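Local coordinates for omega transaminase (Pseudomonas sp., PDB 5LHA), which catalyses transamination, probably moving amino groups between amines or amino acids and carbonyl acceptors with a pyridoxal phosphate cofactor, held here as PMP, at residues Y88-D92 against G93-P97; W197-D201 against P202-T206; R211-E214 against E215-L219; L436-R440 against D441-L445. One frame throughout, in Å; residues are numbered along the deposited sequence. Where two conformers were deposited one is given.

In the fold
Four local contacts are set along a fold-type I, class-III aminotransferase chain, in the order 1, 2, 3, 4. Contact 1 is a turn at the interface with the second subunit; its centre is about 50 Å from that of contact 2, across the chain's centre. Contacts 2 and 3 share helix 202-220: one starts it, the other lies further along it, about 18 Å away between centres, and Trp197 of the first packs on Gln212 of the second. Both touch the third subunit. Contact 4 begins the C-terminal helix 440-457, about 33 Å from contact 2 between centres, touching no other chain. The contacts thus sample two subunit interfaces and three helix starts, with contact 3 inside a helix.

Contact 1 of 4, residues Y88-D92 against G93-P97; sequences YQTFD and GIAHP
Ile94 reaches two flat groups with its two branches. CG2 meets the Tyr88 ring at its edge, near the ring plane, 4.0 Å from CD2, while CD1 stands over the flat of the Gln89 amide, 3.9 Å from OE1. The imidazole of His96 has the carbonyl Gln89 O near its plane, at the CD2 edge; Thr90 CG2 comes to it at a slant, 3.7 Å from His96 CD2, and so does the carbonyl Tyr88 O. With CG1 beside the backbone N (chi1 -61°), Ile94 CG2 falls anti to it and reaches 3.6 Å from Gln89 O, a buried oxygen with no hydrogen-bond partner anywhere in the model. An alanine here would strip both branches away, and would probably leave a gap over the Gln89 amide face and at the Tyr88 edge.

The chain reverses in a type II beta turn from Phe91 to Ile94, closed by Ile94 N to Phe91 O at 3.0 Å; Gly93 fills its third position at phi 82°, where glycine is at ease. Beside it, Thr90 CA gives a C-H...O contact of 3.1 Å to Ile94 O. Gln89 OE1 takes a weak bond from Phe91 N. Ile94 and Ala95 pair as a parallel strand with the second subunit. Ile94 thus covers a mixed surface of ring edge, amide and carbonyls, while Tyr88 OH, Gln89 NE2 and Asp92 OD1 bond to Asp57, Gly61 O and His32 of the second subunit, tying the turn into that interface with the Phe91 side chain about 5 Å from a bound PMP.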
loop_
_atom_site.group_PDB
_atom_site.type_symbol
_atom_site.label_atom_id
_atom_site.label_comp_id
_atom_site.label_asym_id
_atom_site.label_seq_id
_atom_site.Cartn_x
_atom_site.Cartn_y
_atom_site.Cartn_z
ATOM N N TYR A 88 -27.738 -23.575 10.430
ATOM C CA TYR A 88 -27.846 -23.474 8.980
ATOM C C TYR A 88 -27.334 -22.110 8.530
ATOM O O TYR A 88 -27.218 -21.174 9.322
ATOM C CB TYR A 88 -29.272 -23.710 8.460
ATOM C CG TYR A 88 -29.246 -24.375 7.100
ATOM C CD1 TYR A 88 -28.902 -25.712 6.970
ATOM C CD2 TYR A 88 -29.510 -23.654 5.944
ATOM C CE1 TYR A 88 -28.847 -26.321 5.731
ATOM C CE2 TYR A 88 -29.446 -24.251 4.696
ATOM C CZ TYR A 88 -29.117 -25.581 4.592
ATOM O OH TYR A 88 -29.059 -26.182 3.356
ATOM N N GLN A 89 -27.033 -22.009 7.238
ATOM C CA GLN A 89 -26.468 -20.797 6.659
ATOM C C GLN A 89 -27.516 -19.689 6.532
ATOM O O GLN A 89 -28.727 -19.930 6.595
ATOM C CB GLN A 89 -25.881 -21.096 5.280
ATOM C CG GLN A 89 -26.873 -21.781 4.348
ATOM C CD GLN A 89 -26.694 -21.376 2.895
ATOM O OE1 GLN A 89 -26.788 -20.202 2.550
ATOM N NE2 GLN A 89 -26.432 -22.356 2.035
ATOM N N THR A 90 -27.026 -18.447 6.364
ATOM C CA THR A 90 -27.867 -17.303 6.026
ATOM C C THR A 90 -27.362 -16.583 4.781
ATOM O O THR A 90 -27.657 -15.398 4.588
ATOM C CB THR A 90 -27.965 -16.298 7.175
ATOM O OG1 THR A 90 -26.695 -15.657 7.360
ATOM C CG2 THR A 90 -28.408 -16.979 8.468
ATOM N N PHE A 91 -26.639 -17.276 3.904
ATOM C CA PHE A 91 -26.222 -16.608 2.679
ATOM C C PHE A 91 -27.453 -16.333 1.819
ATOM O O PHE A 91 -28.552 -16.796 2.118
ATOM C CB PHE A 91 -25.198 -17.439 1.907
ATOM C CG PHE A 91 -23.802 -17.375 2.473
ATOM C CD1 PHE A 91 -23.594 -17.166 3.834
ATOM C CD2 PHE A 91 -22.697 -17.524 1.648
ATOM C CE1 PHE A 91 -22.319 -17.114 4.355
ATOM C CE2 PHE A 91 -21.417 -17.466 2.157
ATOM C CZ PHE A 91 -21.221 -17.259 3.510
ATOM N N ASP A 92 -27.244 -15.558 0.749
ATOM C CA ASP A 92 -28.275 -14.989 -0.131
ATOM C C ASP A 92 -29.616 -15.723 -0.171
ATOM O O ASP A 92 -29.711 -16.818 -0.735
ATOM C CB ASP A 92 -27.708 -14.904 -1.552
ATOM C CG ASP A 92 -28.582 -14.097 -2.496
ATOM O OD1 ASP A 92 -29.438 -13.314 -2.026
ATOM O OD2 ASP A 92 -28.397 -14.245 -3.721
ATOM N N GLY A 93 -30.662 -15.120 0.405
ATOM C CA GLY A 93 -32.015 -15.637 0.305
ATOM C C GLY A 93 -32.387 -16.748 1.263
ATOM O O GLY A 93 -33.520 -17.236 1.204
ATOM N N ILE A 94 -31.489 -17.153 2.152
ATOM C CA ILE A 94 -31.731 -18.261 3.062
ATOM C C ILE A 94 -31.543 -17.765 4.484
ATOM O O ILE A 94 -30.652 -16.954 4.746
ATOM C CB ILE A 94 -30.785 -19.443 2.760
ATOM C CG1 ILE A 94 -31.029 -19.957 1.336
ATOM C CG2 ILE A 94 -30.943 -20.565 3.798
ATOM C CD1 ILE A 94 -30.229 -21.196 0.960
ATOM N N ALA A 95 -32.395 -18.222 5.396
ATOM C CA ALA A 95 -32.180 -17.875 6.796
ATOM C C ALA A 95 -32.869 -18.916 7.677
ATOM O O ALA A 95 -33.212 -20.008 7.214
ATOM C CB ALA A 95 -32.651 -16.437 7.074
ATOM N N HIS A 96 -33.070 -18.566 8.942
ATOM C CA HIS A 96 -33.626 -19.441 9.962
ATOM C C HIS A 96 -34.171 -18.558 11.070
ATOM O O HIS A 96 -33.811 -17.380 11.152
ATOM C CB HIS A 96 -32.558 -20.403 10.512
ATOM C CG HIS A 96 -31.362 -19.709 11.086
ATOM N ND1 HIS A 96 -31.349 -19.182 12.359
ATOM C CD2 HIS A 96 -30.134 -19.473 10.570
ATOM C CE1 HIS A 96 -30.172 -18.634 12.596
ATOM N NE2 HIS A 96 -29.413 -18.802 11.528
ATOM N N PRO A 97 -35.038 -19.089 11.939
ATOM C CA PRO A 97 -35.748 -18.193 12.874
ATOM C C PRO A 97 -34.852 -17.414 13.827
ATOM O O PRO A 97 -35.102 -16.221 14.049
ATOM C CB PRO A 97 -36.694 -19.150 13.612
ATOM C CG PRO A 97 -36.968 -20.220 12.626
ATOM C CD PRO A 97 -35.665 -20.424 11.887
#

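Contact 2 of 4, residues W197-D201 against P202-T206; sequences WDCRD and PQALT
Hydrogen bonds from Ala204 and Leu205 back to Asp201 start the helix. The carboxylate of Asp201 is its N-cap: OD1 accepts from Ala204 N at 3.0 Å along an almost straight line (173°), met on its anti side and only slightly out of the carboxylate plane. With CG anti to the backbone N (chi1 176°), the acid folds forward over the first turn. The carbonyl of the same residue does the next job, Asp201 O taking Leu205 N at 2.9 Å, so one residue serves two of the amides that open a helix. Pro202 follows directly, a residue with no N-H to satisfy, well suited to a first turn.

The apolar part is carried by the Cys199 sulfur, aliphatic carbons and the indole. Cys199 SG lies 3.6 Å from Ala204 CB and 4.2 Å from Leu205 CB, against the helix start on the side of those two residues. Leu205 CD1 comes to Trp197 CE3 at 4.1 Å, approaching the indole obliquely, and the two side chains cross at about a right angle.

Ring contacts and further polar bonds place the contact in the fold. Trp197 stacks on His208 one turn further along the helix and turns its NE1 to Pro196 O of the third subunit, where its ring also meets the Trp197 of that chain. The loop before helix 202-220 therefore meets the third subunit, while Thr206 packs on Tyr246 and Arg249 of helix 246-256.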
loop_
_atom_site.group_PDB
_atom_site.type_symbol
_atom_site.label_atom_id
_atom_site.label_comp_id
_atom_site.label_asym_id
_atom_site.label_seq_id
_atom_site.Cartn_x
_atom_site.Cartn_y
_atom_site.Cartn_z
ATOM N N TRP A 197 1.035 16.711 26.175
ATOM C CA TRP A 197 1.013 18.043 26.763
ATOM C C TRP A 197 1.252 18.034 28.263
ATOM O O TRP A 197 1.208 19.100 28.884
ATOM C CB TRP A 197 -0.320 18.728 26.451
ATOM C CG TRP A 197 -0.587 18.746 24.981
ATOM C CD1 TRP A 197 -0.202 19.702 24.086
ATOM C CD2 TRP A 197 -1.243 17.725 24.220
ATOM N NE1 TRP A 197 -0.600 19.351 22.819
ATOM C CE2 TRP A 197 -1.244 18.143 22.874
ATOM C CE3 TRP A 197 -1.842 16.505 24.549
ATOM C CZ2 TRP A 197 -1.823 17.384 21.857
ATOM C CZ3 TRP A 197 -2.416 15.753 23.538
ATOM C CH2 TRP A 197 -2.401 16.195 22.210
ATOM N N ASP A 198 1.508 16.863 28.849
ATOM C CA ASP A 198 1.515 16.661 30.297
ATOM C C ASP A 198 0.332 17.364 30.957
ATOM O O ASP A 198 0.465 17.934 32.046
ATOM C CB ASP A 198 2.834 17.164 30.884
ATOM C CG ASP A 198 4.033 16.513 30.236
ATOM O OD1 ASP A 198 3.866 15.414 29.663
ATOM O OD2 ASP A 198 5.134 17.103 30.278
ATOM N N CYS A 199 -0.829 17.297 30.306
ATOM C CA CYS A 199 -2.021 18.028 30.714
ATOM C C CYS A 199 -2.885 17.145 31.612
ATOM O O CYS A 199 -3.360 16.087 31.184
ATOM C CB CYS A 199 -2.783 18.486 29.472
ATOM S SG CYS A 199 -4.220 19.509 29.768
ATOM N N ARG A 200 -3.103 17.584 32.852
ATOM C CA ARG A 200 -3.892 16.814 33.805
ATOM C C ARG A 200 -5.280 17.409 34.021
ATOM O O ARG A 200 -5.956 17.057 34.997
ATOM C CB ARG A 200 -3.158 16.706 35.143
ATOM C CG ARG A 200 -1.657 16.456 35.039
ATOM C CD ARG A 200 -1.322 15.252 34.189
ATOM N NE ARG A 200 0.117 15.047 34.113
ATOM C CZ ARG A 200 0.730 14.390 33.135
ATOM N NH1 ARG A 200 0.030 13.868 32.135
ATOM N NH2 ARG A 200 2.052 14.261 33.159
ATOM N N ASP A 201 -5.741 18.263 33.105
ATOM C CA ASP A 201 -7.057 18.888 33.201
ATOM C C ASP A 201 -7.930 18.375 32.067
ATOM O O ASP A 201 -7.562 18.519 30.891
ATOM C CB ASP A 201 -6.942 20.416 33.149
ATOM C CG ASP A 201 -8.298 21.118 33.149
ATOM O OD1 ASP A 201 -9.017 21.055 32.125
ATOM O OD2 ASP A 201 -8.639 21.757 34.172
ATOM N N PRO A 202 -9.081 17.772 32.379
ATOM C CA PRO A 202 -9.861 17.081 31.333
ATOM C C PRO A 202 -10.341 17.973 30.196
ATOM O O PRO A 202 -10.223 17.583 29.029
ATOM C CB PRO A 202 -11.037 16.489 32.123
ATOM C CG PRO A 202 -10.572 16.434 33.543
ATOM C CD PRO A 202 -9.686 17.629 33.713
ATOM N N GLN A 203 -10.913 19.145 30.492
ATOM C CA GLN A 203 -11.397 20.008 29.415
ATOM C C GLN A 203 -10.247 20.480 28.531
ATOM O O GLN A 203 -10.374 20.514 27.301
ATOM C CB GLN A 203 -12.168 21.202 29.988
ATOM C CG GLN A 203 -12.910 22.055 28.948
ATOM C CD GLN A 203 -11.993 22.966 28.123
ATOM O OE1 GLN A 203 -11.054 23.572 28.651
ATOM N NE2 GLN A 203 -12.265 23.059 26.820
ATOM N N ALA A 204 -9.117 20.852 29.137
ATOM C CA ALA A 204 -7.970 21.264 28.341
ATOM C C ALA A 204 -7.403 20.106 27.526
ATOM O O ALA A 204 -6.893 20.323 26.422
ATOM C CB ALA A 204 -6.895 21.864 29.245
ATOM N N LEU A 205 -7.483 18.878 28.050
ATOM C CA LEU A 205 -6.958 17.716 27.332
ATOM C C LEU A 205 -7.854 17.331 26.160
ATOM O O LEU A 205 -7.361 16.941 25.096
ATOM C CB LEU A 205 -6.786 16.535 28.293
ATOM C CG LEU A 205 -6.163 15.248 27.743
ATOM C CD1 LEU A 205 -4.760 15.479 27.181
ATOM C CD2 LEU A 205 -6.121 14.205 28.827
ATOM N N THR A 206 -9.170 17.362 26.359
ATOM C CA THR A 206 -10.088 17.146 25.248
ATOM C C THR A 206 -9.849 18.148 24.130
ATOM O O THR A 206 -9.821 17.776 22.950
ATOM C CB THR A 206 -11.532 17.239 25.737
ATOM O OG1 THR A 206 -11.801 16.158 26.635
ATOM C CG2 THR A 206 -12.513 17.193 24.566
#

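Contact 3 of 4, residues R211-E214 against E215-L219; sequences RQLE and EQIAL
Leu213 and Ile217, one turn apart, form the close-packed side of this helix. Leu213 CD1 lies 3.9 Å from Ile217 CD1, the two chains slanting across each other, and Ile217 CG1 settles 3.1 Å from the carbonyl Leu213 O. CG1 takes the place beside the backbone N (chi1 -66°), which runs the longer branch back along the helix toward the leucine. Both residues are buried, and the regular backbone bond Ile217 N to Leu213 O, 3.0 Å, runs beside them.

The other side is looser and made of charge. There Arg211 and Glu215 form an i to i+4 salt bridge, NE to OE2 at 3.1 Å. The carboxylate sits at the edge of the guanidinium with the two planes 75° apart, and OE2 is met on its syn side, well out of the carboxylate plane: a single-point grip rather than a flat, two-bond pairing. Both chains are extended to reach it, and the Arg211 CG methylene lies 3.5 Å from Glu215 OE2. The NE bond to Glu215 and the NH1 salt bridge to Asp198 of the third subunit together are likely to fix the guanidinium's rotation.

Around this turn, Leu213 packs on Leu250 and Val253 of helix 246-256 and Ile217 on Val253, while Gln212 and Gln216 lean on Leu187 of strand 184-187. Glu214 bridges to Arg256 at the end of helix 246-256.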
loop_
_atom_site.group_PDB
_atom_site.type_symbol
_atom_site.label_atom_id
_atom_site.label_comp_id
_atom_site.label_asym_id
_atom_site.label_seq_id
_atom_site.Cartn_x
_atom_site.Cartn_y
_atom_site.Cartn_z
ATOM N N ARG A 211 -8.441 19.568 18.611
ATOM C CA ARG A 211 -7.694 20.431 17.703
ATOM C C ARG A 211 -6.726 19.620 16.846
ATOM O O ARG A 211 -6.602 19.863 15.638
ATOM C CB ARG A 211 -6.959 21.513 18.491
ATOM C CG ARG A 211 -5.925 22.252 17.681
ATOM C CD ARG A 211 -5.265 23.345 18.499
ATOM N NE ARG A 211 -3.926 23.655 18.004
ATOM C CZ ARG A 211 -3.127 24.569 18.539
ATOM N NH1 ARG A 211 -3.532 25.273 19.589
ATOM N NH2 ARG A 211 -1.921 24.781 18.023
ATOM N N GLN A 212 -6.045 18.642 17.452
ATOM C CA GLN A 212 -5.199 17.736 16.681
ATOM C C GLN A 212 -6.014 16.986 15.634
ATOM O O GLN A 212 -5.541 16.748 14.517
ATOM C CB GLN A 212 -4.496 16.743 17.613
ATOM C CG GLN A 212 -3.596 15.731 16.906
ATOM C CD GLN A 212 -3.045 14.665 17.850
ATOM O OE1 GLN A 212 -3.714 13.678 18.153
ATOM N NE2 GLN A 212 -1.819 14.861 18.311
ATOM N N LEU A 213 -7.232 16.575 15.990
ATOM C CA LEU A 213 -8.074 15.840 15.051
ATOM C C LEU A 213 -8.475 16.702 13.849
ATOM O O LEU A 213 -8.433 16.241 12.700
ATOM C CB LEU A 213 -9.297 15.288 15.789
ATOM C CG LEU A 213 -10.446 14.702 14.972
ATOM C CD1 LEU A 213 -9.991 13.508 14.176
ATOM C CD2 LEU A 213 -11.568 14.308 15.916
ATOM N N GLU A 214 -8.875 17.955 14.091
ATOM C CA GLU A 214 -9.210 18.842 12.978
ATOM C C GLU A 214 -8.017 19.066 12.063
ATOM O O GLU A 214 -8.162 19.108 10.835
ATOM C CB GLU A 214 -9.716 20.188 13.482
ATOM C CG GLU A 214 -11.038 20.120 14.164
ATOM C CD GLU A 214 -11.412 21.415 14.845
ATOM O OE1 GLU A 214 -10.536 22.282 15.058
ATOM O OE2 GLU A 214 -12.602 21.560 15.180
ATOM N N GLU A 215 -6.832 19.244 12.648
ATOM C CA GLU A 215 -5.647 19.493 11.843
ATOM C C GLU A 215 -5.329 18.295 10.961
ATOM O O GLU A 215 -5.014 18.453 9.775
ATOM C CB GLU A 215 -4.470 19.837 12.755
ATOM C CG GLU A 215 -4.593 21.223 13.383
ATOM C CD GLU A 215 -3.685 21.417 14.580
ATOM O OE1 GLU A 215 -3.025 20.438 14.986
ATOM O OE2 GLU A 215 -3.633 22.547 15.115
ATOM N N GLN A 216 -5.453 17.085 11.510
ATOM C CA GLN A 216 -5.199 15.880 10.726
ATOM C C GLN A 216 -6.209 15.731 9.598
ATOM O O GLN A 216 -5.859 15.296 8.495
ATOM C CB GLN A 216 -5.224 14.648 11.633
ATOM C CG GLN A 216 -4.039 14.549 12.577
ATOM C CD GLN A 216 -2.733 14.963 11.924
ATOM O OE1 GLN A 216 -2.130 15.969 12.300
ATOM N NE2 GLN A 216 -2.294 14.195 10.936
ATOM N N ILE A 217 -7.477 16.046 9.872
ATOM C CA ILE A 217 -8.523 15.956 8.853
ATOM C C ILE A 217 -8.236 16.918 7.708
ATOM O O ILE A 217 -8.384 16.570 6.529
ATOM C CB ILE A 217 -9.908 16.225 9.473
ATOM C CG1 ILE A 217 -10.282 15.114 10.457
ATOM C CG2 ILE A 217 -10.976 16.388 8.386
ATOM C CD1 ILE A 217 -11.578 15.367 11.197
ATOM N N ALA A 218 -7.868 18.158 8.048
ATOM C CA ALA A 218 -7.517 19.149 7.034
ATOM C C ALA A 218 -6.326 18.702 6.197
ATOM O O ALA A 218 -6.338 18.819 4.967
ATOM C CB ALA A 218 -7.216 20.488 7.706
ATOM N N LEU A 219 -5.299 18.165 6.847
ATOM C CA LEU A 219 -4.089 17.768 6.138
ATOM C C LEU A 219 -4.377 16.699 5.093
ATOM O O LEU A 219 -3.854 16.756 3.975
ATOM C CB LEU A 219 -3.055 17.266 7.151
ATOM C CG LEU A 219 -1.849 16.494 6.631
ATOM C CD1 LEU A 219 -0.962 17.384 5.802
ATOM C CD2 LEU A 219 -1.078 15.877 7.798
#

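Contact 4 of 4, residues L436-R440 against D441-L445; sequences LTLTR and DEAGL
Glu442 can be followed from its root against Leu438 and Thr439. CB lies 3.5 Å from Leu438 CD1, and CG 3.5 Å from Thr439 OG1. The chain runs on extended, taking CD past that hydroxyl to 4.1 Å from Thr439 N. At the tip, OE1 accepts from Thr439 N at 3.1 Å, a bond of 153°. The oxygen is met on its anti side, well out of the carboxylate plane; Leu438 CA lies close by, and Asn45 ND2 gives the same oxygen a second bond.

In return Thr439 OG1, in the crowded position between N and the carbonyl carbon, accepts from Glu442 N at 3.1 Å and nearly straight, 172°. The two residues thus form a capping box that opens helix 440-457. An alanine in place of Glu442 would remove OE1, and would probably leave Thr439 N and Asn45 without that acceptor and half the box undone.

The carbonyls carry the helix on: Thr439 O takes Ala443 N at 2.9 Å, and Arg440 O takes Gly444 N. Leu438 CD2 reaches Ala443 CB, 3.8 Å away, on the flank where Ala443 meets Val360 of helix 353-368.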
loop_
_atom_site.group_PDB
_atom_site.type_symbol
_atom_site.label_atom_id
_atom_site.label_comp_id
_atom_site.label_asym_id
_atom_site.label_seq_id
_atom_site.Cartn_x
_atom_site.Cartn_y
_atom_site.Cartn_z
ATOM N N LEU A 436 -20.111 -8.870 35.639
ATOM C CA LEU A 436 -20.912 -7.719 36.037
ATOM C C LEU A 436 -21.857 -8.034 37.188
ATOM O O LEU A 436 -22.470 -7.112 37.738
ATOM C CB LEU A 436 -21.687 -7.191 34.832
ATOM C CG LEU A 436 -20.791 -6.798 33.647
ATOM C CD1 LEU A 436 -21.563 -6.005 32.601
ATOM C CD2 LEU A 436 -19.536 -6.036 34.079
ATOM N N THR A 437 -21.981 -9.304 37.564
ATOM C CA THR A 437 -22.722 -9.702 38.751
ATOM C C THR A 437 -21.912 -9.559 40.037
ATOM O O THR A 437 -22.412 -9.949 41.097
ATOM C CB THR A 437 -23.226 -11.140 38.599
ATOM O OG1 THR A 437 -22.116 -12.019 38.384
ATOM C CG2 THR A 437 -24.206 -11.239 37.432
ATOM N N LEU A 438 -20.699 -9.004 39.964
ATOM C CA LEU A 438 -19.857 -8.829 41.142
ATOM C C LEU A 438 -20.617 -8.139 42.268
ATOM O O LEU A 438 -21.361 -7.184 42.047
ATOM C CB LEU A 438 -18.623 -8.008 40.783
ATOM C CG LEU A 438 -17.506 -8.013 41.821
ATOM C CD1 LEU A 438 -16.649 -9.251 41.655
ATOM C CD2 LEU A 438 -16.665 -6.761 41.691
ATOM N N THR A 439 -20.437 -8.638 43.485
ATOM C CA THR A 439 -21.099 -8.080 44.654
ATOM C C THR A 439 -20.145 -7.187 45.442
ATOM O O THR A 439 -18.941 -7.131 45.176
ATOM C CB THR A 439 -21.641 -9.202 45.543
ATOM O OG1 THR A 439 -20.551 -9.965 46.075
ATOM C CG2 THR A 439 -22.539 -10.121 44.737
ATOM N N ARG A 440 -20.711 -6.460 46.410
ATOM C CA ARG A 440 -19.887 -5.740 47.378
ATOM C C ARG A 440 -18.852 -6.670 47.998
ATOM O O ARG A 440 -17.657 -6.354 48.051
ATOM C CB ARG A 440 -20.763 -5.144 48.482
ATOM C CG ARG A 440 -21.652 -3.984 48.090
ATOM C CD ARG A 440 -22.206 -3.346 49.356
ATOM N NE ARG A 440 -23.095 -2.213 49.111
ATOM C CZ ARG A 440 -23.855 -1.664 50.052
ATOM N NH1 ARG A 440 -23.831 -2.151 51.285
ATOM N NH2 ARG A 440 -24.639 -0.635 49.766
ATOM N N ASP A 441 -19.316 -7.829 48.475
ATOM C CA ASP A 441 -18.457 -8.811 49.124
ATOM C C ASP A 441 -17.290 -9.218 48.232
ATOM O O ASP A 441 -16.126 -9.168 48.649
ATOM C CB ASP A 441 -19.307 -10.027 49.515
ATOM C CG ASP A 441 -18.530 -11.321 49.492
ATOM O OD1 ASP A 441 -17.710 -11.532 50.413
ATOM O OD2 ASP A 441 -18.753 -12.133 48.561
ATOM N N GLU A 442 -17.580 -9.622 46.994
ATOM C CA GLU A 442 -16.503 -10.040 46.106
ATOM C C GLU A 442 -15.584 -8.876 45.765
ATOM O O GLU A 442 -14.368 -9.062 45.641
ATOM C CB GLU A 442 -17.076 -10.660 44.836
ATOM C CG GLU A 442 -17.850 -11.937 45.051
ATOM C CD GLU A 442 -18.665 -12.324 43.834
ATOM O OE1 GLU A 442 -19.053 -11.421 43.066
ATOM O OE2 GLU A 442 -18.923 -13.530 43.643
ATOM N N ALA A 443 -16.137 -7.663 45.639
ATOM C CA ALA A 443 -15.294 -6.494 45.383
ATOM C C ALA A 443 -14.290 -6.276 46.510
ATOM O O ALA A 443 -13.139 -5.896 46.261
ATOM C CB ALA A 443 -16.160 -5.247 45.178
ATOM N N GLY A 444 -14.716 -6.488 47.758
ATOM C CA GLY A 444 -13.789 -6.431 48.878
ATOM C C GLY A 444 -12.733 -7.520 48.830
ATOM O O GLY A 444 -11.580 -7.295 49.206
ATOM N N LEU A 445 -13.122 -8.732 48.414
ATOM C CA LEU A 445 -12.147 -9.812 48.269
ATOM C C LEU A 445 -11.046 -9.438 47.287
ATOM O O LEU A 445 -9.871 -9.757 47.507
ATOM C CB LEU A 445 -12.845 -11.099 47.823
ATOM C CG LEU A 445 -11.934 -12.229 47.334
ATOM C CD1 LEU A 445 -10.922 -12.646 48.397
ATOM C CD2 LEU A 445 -12.758 -13.426 46.886
#